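Local coordinates for beta-hydroxyacyl-(Acyl-carrier-protein) dehydratase FabA/FabZ (Xenorhabdus doucetiae, PDB 6QSR) that probably acts as a hotdog-fold lyase, one subunit of a dehydratase heterocomplex in the type II polyketide pathway to aryl polyene pigments, at residues Leu40-Ile45 / Cys54-Ser59. Numbering follows the deposited sequence.
Sequences LLEQVI and CQVTVS
Gln55 meets two consecutive residues of 40-45 at once: its carbonyl O accepts from both Glu42 N and Gln43 N, each at 3.0 Å. The two donors approach differently, since Glu42 N lies in the carbonyl plane whereas Gln43 N is tilted 23° from it. Two residues facing one define a classic beta bulge, here at the open end of the hairpin formed by strands 43-48 and 51-57. The antiparallel register is closed by Gln55 N donating to Gln43 O at 2.8 Å, and Cys54 CA adds a C-H...O contact to the same oxygen.

Beyond the bulge the Glu42 carboxylate takes over from the backbone. With CG anti to the carbonyl carbon (chi1 -71°) and the chain extended beyond it, the side chain runs across Val56 at about a right angle and brings OE1 within 3.0 Å of Thr57 N. This N-H reaches OE1 from above the carboxylate plane, 49° out of it.

The side bearing Leu41, Cys54 and Val56 is buried beneath helix 79-97, the central helix of the hotdog fold, which lies against it through Gln85, Val89 and Met82. Here Leu41 CD1 rests 4.0 Å from Cys54 CB, and Val56 CG2 comes to 3.5 Å from Leu40 O, a buried carbonyl with no polar partner in the model. The side of Gln43, Ile45 and Gln55 has a comparable apolar contact, Ile45 CG1 to Gln55 CB at 3.9 Å, but lies partly open to solvent: Gln43 bends its amide away from the neighbouring strand, and a water joins Glu42 OE1 to Thr57 OG1. The Gln55 amide turns to Asp128 on strand 126-133.

Chemically, OE1 receives both an amide N-H and a water hydrogen, while OE2 has a weak bond from Val63 N; this all-donor surrounding would favour an ionised Glu42, a carboxylate standing in for a strand carbonyl.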
loop_
_atom_site.group_PDB
_atom_site.type_symbol
_atom_site.label_atom_id
_atom_site.label_comp_id
_atom_site.label_asym_id
_atom_site.label_seq_id
_atom_site.Cartn_x
_atom_site.Cartn_y
_atom_site.Cartn_z
ATOM N N LEU B 40 4.463 -8.062 -4.632
ATOM C CA LEU B 40 4.908 -7.003 -5.525
ATOM C C LEU B 40 6.435 -6.814 -5.490
ATOM O O LEU B 40 6.928 -5.752 -5.833
ATOM C CB LEU B 40 4.172 -5.693 -5.189
ATOM C CG LEU B 40 2.770 -5.566 -5.798
ATOM C CD1 LEU B 40 1.730 -6.350 -5.003
ATOM C CD2 LEU B 40 2.361 -4.108 -5.912
ATOM N N LEU B 41 7.169 -7.854 -5.093
ATOM C CA LEU B 41 8.633 -7.865 -5.161
ATOM C C LEU B 41 9.063 -9.139 -5.871
ATOM O O LEU B 41 8.323 -10.119 -5.887
ATOM C CB LEU B 41 9.256 -7.804 -3.759
ATOM C CG LEU B 41 8.779 -6.691 -2.823
ATOM C CD1 LEU B 41 9.275 -6.936 -1.403
ATOM C CD2 LEU B 41 9.248 -5.340 -3.334
ATOM N N GLU B 42 10.264 -9.120 -6.437
ATOM C CA GLU B 42 10.805 -10.251 -7.201
ATOM C C GLU B 42 12.060 -10.895 -6.609
ATOM O O GLU B 42 12.262 -12.083 -6.794
ATOM C CB GLU B 42 11.059 -9.813 -8.649
ATOM C CG GLU B 42 9.755 -9.598 -9.408
ATOM C CD GLU B 42 9.910 -8.982 -10.787
ATOM O OE1 GLU B 42 10.898 -8.260 -11.042
ATOM O OE2 GLU B 42 9.007 -9.206 -11.623
ATOM N N GLN B 43 12.888 -10.135 -5.893
ATOM C CA GLN B 43 14.191 -10.627 -5.450
ATOM C C GLN B 43 14.571 -10.067 -4.070
ATOM O O GLN B 43 14.480 -8.855 -3.855
ATOM C CB GLN B 43 15.226 -10.199 -6.490
ATOM C CG GLN B 43 16.620 -10.774 -6.321
ATOM C CD GLN B 43 16.941 -11.890 -7.295
ATOM O OE1 GLN B 43 16.115 -12.770 -7.557
ATOM N NE2 GLN B 43 18.156 -11.863 -7.836
ATOM N N VAL B 44 14.982 -10.946 -3.147
ATOM C CA VAL B 44 15.645 -10.516 -1.900
ATOM C C VAL B 44 17.128 -10.347 -2.236
ATOM O O VAL B 44 17.765 -11.290 -2.703
ATOM C CB VAL B 44 15.509 -11.535 -0.742
ATOM C CG1 VAL B 44 16.040 -10.948 0.558
ATOM C CG2 VAL B 44 14.067 -11.946 -0.535
ATOM N N ILE B 45 17.661 -9.148 -2.014
ATOM C CA ILE B 45 19.078 -8.854 -2.269
ATOM C C ILE B 45 19.898 -9.001 -0.979
ATOM O O ILE B 45 20.972 -9.603 -0.988
ATOM C CB ILE B 45 19.259 -7.439 -2.862
ATOM C CG1 ILE B 45 18.444 -7.256 -4.156
ATOM C CG2 ILE B 45 20.727 -7.144 -3.143
ATOM C CD1 ILE B 45 18.840 -8.154 -5.311
ATOM N N CYS B 54 15.415 -5.309 -1.206
ATOM C CA CYS B 54 14.689 -6.125 -2.170
ATOM C C CYS B 54 14.610 -5.391 -3.498
ATOM O O CYS B 54 14.787 -4.167 -3.570
ATOM C CB CYS B 54 13.267 -6.419 -1.689
ATOM S SG CYS B 54 13.165 -7.496 -0.252
ATOM N N GLN B 55 14.301 -6.148 -4.539
ATOM C CA GLN B 55 14.335 -5.644 -5.891
ATOM C C GLN B 55 13.112 -6.084 -6.678
ATOM O O GLN B 55 12.550 -7.155 -6.438
ATOM C CB GLN B 55 15.620 -6.121 -6.576
ATOM C CG GLN B 55 16.027 -5.296 -7.777
ATOM C CD GLN B 55 17.430 -5.626 -8.260
ATOM O OE1 GLN B 55 17.656 -6.683 -8.836
ATOM N NE2 GLN B 55 18.372 -4.709 -8.046
ATOM N N VAL B 56 12.699 -5.236 -7.615
ATOM C CA VAL B 56 11.591 -5.551 -8.504
ATOM C C VAL B 56 11.697 -4.716 -9.768
ATOM O O VAL B 56 12.166 -3.579 -9.717
ATOM C CB VAL B 56 10.233 -5.327 -7.802
ATOM C CG1 VAL B 56 9.982 -3.850 -7.504
ATOM C CG2 VAL B 56 9.100 -5.923 -8.629
ATOM N N THR B 57 11.255 -5.278 -10.892
ATOM C CA THR B 57 11.375 -4.611 -12.192
ATOM C C THR B 57 9.977 -4.263 -12.719
ATOM O O THR B 57 9.054 -5.067 -12.630
ATOM C CB THR B 57 12.192 -5.481 -13.183
ATOM O OG1 THR B 57 13.495 -5.708 -12.634
ATOM C CG2 THR B 57 12.349 -4.805 -14.550
ATOM N N VAL B 58 9.825 -3.045 -13.234
ATOM C CA VAL B 58 8.552 -2.594 -13.788
ATOM C C VAL B 58 8.426 -3.180 -15.198
ATOM O O VAL B 58 8.978 -2.644 -16.165
ATOM C CB VAL B 58 8.425 -1.051 -13.802
ATOM C CG1 VAL B 58 7.050 -0.639 -14.319
ATOM C CG2 VAL B 58 8.647 -0.467 -12.407
ATOM N N SER B 59 7.711 -4.294 -15.306
ATOM C CA SER B 59 7.606 -5.045 -16.560
ATOM C C SER B 59 6.173 -5.494 -16.823
ATOM O O SER B 59 5.376 -5.599 -15.896
ATOM C CB SER B 59 8.506 -6.284 -16.495
ATOM O OG SER B 59 8.005 -7.223 -15.550
HETATM O O HOH W 1 13.681 -7.574 -10.444
#